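Local coordinates for protein AbyA5 (Verrucosispora maris, PDB 4YWF) that catalyses acetate elimination in spirotetronate biosynthesis, acting as an esterase-like lyase of the alpha/beta-hydrolase superfamily, at residues T61-A66 against T80-M85; G149-I154 against D262-L267. The protein carries 4 engineered substitutions. All coordinates share one frame; numbering follows the deposited sequence.

Interaction 1: T61-A66 against T80-M85. Engineered in segment 80-85: Met85 (natural residue Leu).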
loop_
_atom_site.group_PDB
_atom_site.type_symbol
_atom_site.label_atom_id
_atom_site.label_comp_id
_atom_site.label_asym_id
_atom_site.label_seq_id
_atom_site.Cartn_x
_atom_site.Cartn_y
_atom_site.Cartn_z
ATOM N N THR A 61 -22.175 5.849 6.985
ATOM C CA THR A 61 -23.354 6.362 6.289
ATOM C C THR A 61 -23.091 7.638 5.543
ATOM O O THR A 61 -23.574 7.801 4.425
ATOM C CB THR A 61 -24.544 6.627 7.231
ATOM O OG1 THR A 61 -24.917 5.409 7.879
ATOM C CG2 THR A 61 -25.717 7.157 6.430
ATOM N N GLN A 62 -22.384 8.572 6.186
ATOM C CA GLN A 62 -22.107 9.891 5.576
ATOM C C GLN A 62 -21.200 9.794 4.325
ATOM O O GLN A 62 -21.435 10.433 3.301
ATOM C CB GLN A 62 -21.472 10.860 6.605
ATOM C CG GLN A 62 -22.433 11.541 7.592
ATOM C CD GLN A 62 -23.632 12.227 6.917
ATOM O OE1 GLN A 62 -24.722 12.283 7.463
ATOM N NE2 GLN A 62 -23.432 12.724 5.724
ATOM N N TRP A 63 -20.137 9.026 4.433
ATOM C CA TRP A 63 -19.249 8.796 3.307
ATOM C C TRP A 63 -19.954 8.059 2.151
ATOM O O TRP A 63 -19.765 8.458 1.013
ATOM C CB TRP A 63 -17.982 8.085 3.762
ATOM C CG TRP A 63 -17.168 9.019 4.507
ATOM C CD1 TRP A 63 -16.883 9.022 5.858
ATOM C CD2 TRP A 63 -16.579 10.190 3.968
ATOM N NE1 TRP A 63 -16.130 10.133 6.167
ATOM C CE2 TRP A 63 -15.930 10.853 5.011
ATOM C CE3 TRP A 63 -16.558 10.753 2.689
ATOM C CZ2 TRP A 63 -15.253 12.021 4.805
ATOM C CZ3 TRP A 63 -15.890 11.880 2.487
ATOM C CH2 TRP A 63 -15.258 12.533 3.530
ATOM N N ILE A 64 -20.781 7.073 2.455
ATOM C CA ILE A 64 -21.645 6.439 1.436
ATOM C C ILE A 64 -22.560 7.470 0.688
ATOM O O ILE A 64 -22.662 7.423 -0.556
ATOM C CB ILE A 64 -22.415 5.213 1.972
ATOM C CG1 ILE A 64 -21.469 4.005 2.311
ATOM C CG2 ILE A 64 -23.470 4.765 0.976
ATOM C CD1 ILE A 64 -22.181 2.827 2.997
ATOM N N ARG A 65 -23.226 8.346 1.430
ATOM C CA ARG A 65 -24.122 9.331 0.838
ATOM C C ARG A 65 -23.352 10.282 -0.046
ATOM O O ARG A 65 -23.814 10.599 -1.107
ATOM C CB ARG A 65 -24.842 10.140 1.926
ATOM N N ALA A 66 -22.160 10.680 0.381
ATOM C CA ALA A 66 -21.265 11.518 -0.416
ATOM C C ALA A 66 -20.834 10.802 -1.666
ATOM O O ALA A 66 -20.851 11.368 -2.754
ATOM C CB ALA A 66 -20.027 11.899 0.395
ATOM N N THR A 80 -15.545 6.563 -6.045
ATOM C CA THR A 80 -14.493 5.630 -5.632
ATOM C C THR A 80 -13.780 6.073 -4.333
ATOM O O THR A 80 -13.706 5.349 -3.336
ATOM C CB THR A 80 -13.447 5.501 -6.760
ATOM O OG1 THR A 80 -14.041 4.879 -7.937
ATOM C CG2 THR A 80 -12.196 4.659 -6.287
ATOM N N THR A 81 -13.282 7.312 -4.325
ATOM C CA THR A 81 -12.644 7.823 -3.118
ATOM C C THR A 81 -13.609 7.826 -1.938
ATOM O O THR A 81 -13.234 7.439 -0.829
ATOM C CB THR A 81 -12.156 9.282 -3.354
ATOM O OG1 THR A 81 -11.316 9.306 -4.513
ATOM C CG2 THR A 81 -11.402 9.802 -2.137
ATOM N N PHE A 82 -14.836 8.318 -2.141
ATOM C CA PHE A 82 -15.757 8.440 -1.042
ATOM C C PHE A 82 -16.243 7.108 -0.502
ATOM O O PHE A 82 -16.256 6.994 0.677
ATOM C CB PHE A 82 -16.936 9.379 -1.289
ATOM C CG PHE A 82 -16.562 10.813 -1.440
ATOM C CD1 PHE A 82 -15.337 11.308 -0.981
ATOM C CD2 PHE A 82 -17.424 11.682 -2.073
ATOM C CE1 PHE A 82 -15.004 12.646 -1.157
ATOM C CE2 PHE A 82 -17.109 13.010 -2.197
ATOM C CZ PHE A 82 -15.886 13.491 -1.796
ATOM N N TYR A 83 -16.560 6.116 -1.344
ATOM C CA TYR A 83 -16.846 4.770 -0.867
ATOM C C TYR A 83 -15.626 4.187 -0.163
ATOM O O TYR A 83 -15.760 3.503 0.830
ATOM C CB TYR A 83 -17.327 3.869 -2.010
ATOM C CG TYR A 83 -18.631 4.249 -2.666
ATOM C CD1 TYR A 83 -19.715 4.740 -1.920
ATOM C CD2 TYR A 83 -18.823 4.065 -4.038
ATOM C CE1 TYR A 83 -20.944 5.065 -2.524
ATOM C CE2 TYR A 83 -20.045 4.397 -4.652
ATOM C CZ TYR A 83 -21.085 4.917 -3.865
ATOM O OH TYR A 83 -22.258 5.216 -4.442
ATOM N N ASN A 84 -14.433 4.456 -0.680
ATOM C CA ASN A 84 -13.182 4.017 -0.026
ATOM C C ASN A 84 -13.128 4.517 1.423
ATOM O O ASN A 84 -12.994 3.728 2.365
ATOM C CB ASN A 84 -11.969 4.497 -0.863
ATOM C CG ASN A 84 -10.631 4.113 -0.271
ATOM O OD1 ASN A 84 -10.489 3.359 0.720
ATOM N ND2 ASN A 84 -9.641 4.546 -0.940
HETATM N N MSE A 85 -13.327 5.827 1.603
HETATM C CA MSE A 85 -13.312 6.427 2.942
HETATM C C MSE A 85 -14.341 5.765 3.836
HETATM O O MSE A 85 -14.075 5.504 4.999
HETATM C CB MSE A 85 -13.610 7.904 2.887
HETATM C CG MSE A 85 -12.458 8.651 2.277
HETATM SE SE MSE A 85 -10.928 8.242 3.445
HETATM C CE MSE A 85 -9.861 7.047 2.284
#
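Trp63 and Phe82 set out across the helix pair with the same first torsion, each ring carbon CG lying beside its own backbone N (chi1 -72° and -66°). From these starting points the two rings lean together obliquely, in neither a stack nor an edge-to-face pair: their planes are inclined by 51°, and Trp63 CZ3 reaches Phe82 CD1 at 3.6 Å. One face of the indole is taken by Met85, an engineered residue modelled as selenomethionine. Its CB sits 4.2 Å from the centroid of the Trp63 five-membered ring, a CH-pi contact, and the rest of the chain then bends away. On its other flank Phe82 meets Ala66, with CD2 3.6 Å from Ala66 CB, while Ala66 O lies at the ring edge. Tyr83 likewise turns an edge to the neighbouring helix, its CE1 3.5 Å from Ile64 O; its hydroxyl goes on to hydrogen-bond Glu71. No hydrogen bond links the two segments; aromatic and apolar side chains meet, with two backbone carbonyl oxygens at ring edges. Helices 59-72 and 76-87 form an antiparallel helical hairpin at the protein surface, and helix 94-111 packs against it through Arg102, Cys103 and Val106, touching Ile64 and Tyr83.

Interaction 2: G149-I154 against D262-L267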
loop_
_atom_site.group_PDB
_atom_site.type_symbol
_atom_site.label_atom_id
_atom_site.label_comp_id
_atom_site.label_asym_id
_atom_site.label_seq_id
_atom_site.Cartn_x
_atom_site.Cartn_y
_atom_site.Cartn_z
ATOM N N GLY A 149 0.045 -0.376 -0.984
ATOM C CA GLY A 149 0.013 0.518 0.141
ATOM C C GLY A 149 0.161 -0.246 1.472
ATOM O O GLY A 149 0.554 -1.408 1.507
ATOM N N GLY A 150 -0.103 0.482 2.551
ATOM C CA GLY A 150 -0.090 -0.013 3.889
ATOM C C GLY A 150 -1.407 -0.613 4.321
ATOM O O GLY A 150 -2.201 -1.089 3.496
ATOM N N ILE A 151 -1.596 -0.674 5.625
ATOM C CA ILE A 151 -2.585 -1.580 6.203
ATOM C C ILE A 151 -4.026 -1.018 6.095
ATOM O O ILE A 151 -4.991 -1.753 6.457
ATOM C CB ILE A 151 -2.244 -1.943 7.667
ATOM C CG1 ILE A 151 -1.945 -0.658 8.452
ATOM C CG2 ILE A 151 -1.075 -2.944 7.753
ATOM C CD1 ILE A 151 -2.175 -0.721 9.939
ATOM N N VAL A 152 -4.181 0.251 5.711
ATOM C CA VAL A 152 -5.513 0.812 5.484
ATOM C C VAL A 152 -5.782 1.168 4.007
ATOM O O VAL A 152 -6.897 1.539 3.669
ATOM C CB VAL A 152 -5.878 2.006 6.425
ATOM C CG1 VAL A 152 -5.953 1.545 7.886
ATOM C CG2 VAL A 152 -4.934 3.191 6.249
ATOM N N SER A 153 -4.783 1.021 3.141
ATOM C CA SER A 153 -4.833 1.465 1.715
ATOM C C SER A 153 -5.327 0.346 0.785
ATOM O O SER A 153 -4.631 -0.632 0.571
ATOM C CB SER A 153 -3.451 1.910 1.229
ATOM O OG SER A 153 -2.976 3.065 1.949
ATOM N N ILE A 154 -6.514 0.511 0.223
ATOM C CA ILE A 154 -7.004 -0.386 -0.816
ATOM C C ILE A 154 -6.485 0.019 -2.181
ATOM O O ILE A 154 -6.070 1.131 -2.384
ATOM C CB ILE A 154 -8.553 -0.488 -0.859
ATOM C CG1 ILE A 154 -9.169 0.860 -1.247
ATOM C CG2 ILE A 154 -9.056 -1.123 0.419
ATOM C CD1 ILE A 154 -10.618 0.739 -1.706
ATOM N N ASP A 262 -5.731 -1.910 16.034
ATOM C CA ASP A 262 -6.966 -2.698 15.786
ATOM C C ASP A 262 -6.943 -3.236 14.388
ATOM O O ASP A 262 -7.245 -4.409 14.155
ATOM C CB ASP A 262 -8.187 -1.817 15.928
ATOM C CG ASP A 262 -8.701 -1.716 17.363
ATOM O OD1 ASP A 262 -8.492 -2.647 18.178
ATOM O OD2 ASP A 262 -9.341 -0.693 17.665
ATOM N N THR A 263 -6.570 -2.368 13.442
ATOM C CA THR A 263 -6.346 -2.856 12.061
ATOM C C THR A 263 -5.340 -3.968 11.985
ATOM O O THR A 263 -5.563 -5.006 11.342
ATOM C CB THR A 263 -5.890 -1.699 11.158
ATOM O OG1 THR A 263 -6.884 -0.713 11.208
ATOM C CG2 THR A 263 -5.701 -2.126 9.736
ATOM N N LEU A 264 -4.195 -3.775 12.638
ATOM C CA LEU A 264 -3.161 -4.826 12.584
ATOM C C LEU A 264 -3.666 -6.134 13.133
ATOM O O LEU A 264 -3.381 -7.208 12.604
ATOM C CB LEU A 264 -1.912 -4.431 13.395
ATOM C CG LEU A 264 -0.673 -3.830 12.722
ATOM C CD1 LEU A 264 0.507 -3.920 13.704
ATOM C CD2 LEU A 264 -0.275 -4.509 11.405
ATOM N N ALA A 265 -4.370 -6.045 14.255
ATOM C CA ALA A 265 -4.993 -7.207 14.832
ATOM C C ALA A 265 -5.998 -7.831 13.843
ATOM O O ALA A 265 -6.001 -9.038 13.674
ATOM C CB ALA A 265 -5.652 -6.844 16.141
ATOM N N ARG A 266 -6.802 -7.024 13.139
ATOM C CA ARG A 266 -7.741 -7.629 12.158
ATOM C C ARG A 266 -6.948 -8.310 11.059
ATOM O O ARG A 266 -7.106 -9.499 10.785
ATOM C CB ARG A 266 -8.681 -6.600 11.507
ATOM C CG ARG A 266 -9.481 -7.204 10.330
ATOM C CD ARG A 266 -10.396 -8.384 10.748
ATOM N NE ARG A 266 -11.375 -7.951 11.778
ATOM C CZ ARG A 266 -12.692 -7.734 11.606
ATOM N NH1 ARG A 266 -13.309 -7.932 10.431
ATOM N NH2 ARG A 266 -13.397 -7.306 12.653
ATOM N N LEU A 267 -6.039 -7.572 10.425
ATOM C CA LEU A 267 -5.300 -8.211 9.322
ATOM C C LEU A 267 -4.554 -9.476 9.696
ATOM O O LEU A 267 -4.525 -10.421 8.923
ATOM C CB LEU A 267 -4.337 -7.235 8.608
ATOM C CG LEU A 267 -4.831 -5.861 8.233
ATOM C CD1 LEU A 267 -3.689 -5.124 7.616
ATOM C CD2 LEU A 267 -6.060 -5.835 7.307
#
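Ile151 pushes its two branches into the side of helix 258-268, and each meets a different part of it. The side chains of Ile151 and Leu267 cross at a slant, and Ile151 CG2 comes within 3.4 Å of Leu267 CD1, closer than ordinary van der Waals contact; Ile151 CB is nearly as near to the same methyl, at 3.5 Å, so the packing here is tight. Leu264 comes in roughly perpendicular to the isoleucine, resting CD2 4.1 Å from Ile151 CG2. The other branch starts from between the backbone N and carbonyl carbon (chi1 49°) and carries CD1 to Thr263 CG2 at 3.8 Å. In the alpha/beta-hydrolase fold this loop follows strand 143-148 in the middle of the sheet, whereas helix 258-268 belongs to the helical insertion between strands 233-239 and 296-301. Thr263 splits its work: OG1 bonds back to Val259 O within its own helix, while the CG2 methyl lies 3.4 Å from Ile151 O. Val152 approaches that threonine at about a right angle, its CG1 4.1 Å from Thr263 CG2. Phe218, at the start of helix 218-226, touches both Ile151 and Leu264.

Overall arrangement
Interaction 1 lies at the surface, its centre about 20 Å from the centre of the chain, and interaction 2 is buried about 9 Å from it; their own centres are about 18 Å apart. Helix 76-87 bridges them. Asn84, whose CB points away from segment 61-66, packs on the loop of interaction 2, its OD1 3.4 Å from Ile154 CG1. Arg87 also links the two, its NH2 hydrogen-bonding both Asn84 OD1 and Val152 O. Segment 149-154 therefore touches helix 76-87 as well as helix 258-268, and a weak hydrogen bond between Gly149 O and Ser219 OG joins it to helix 218-226. In alpha/beta hydrolases the corresponding loop commonly borders the active site.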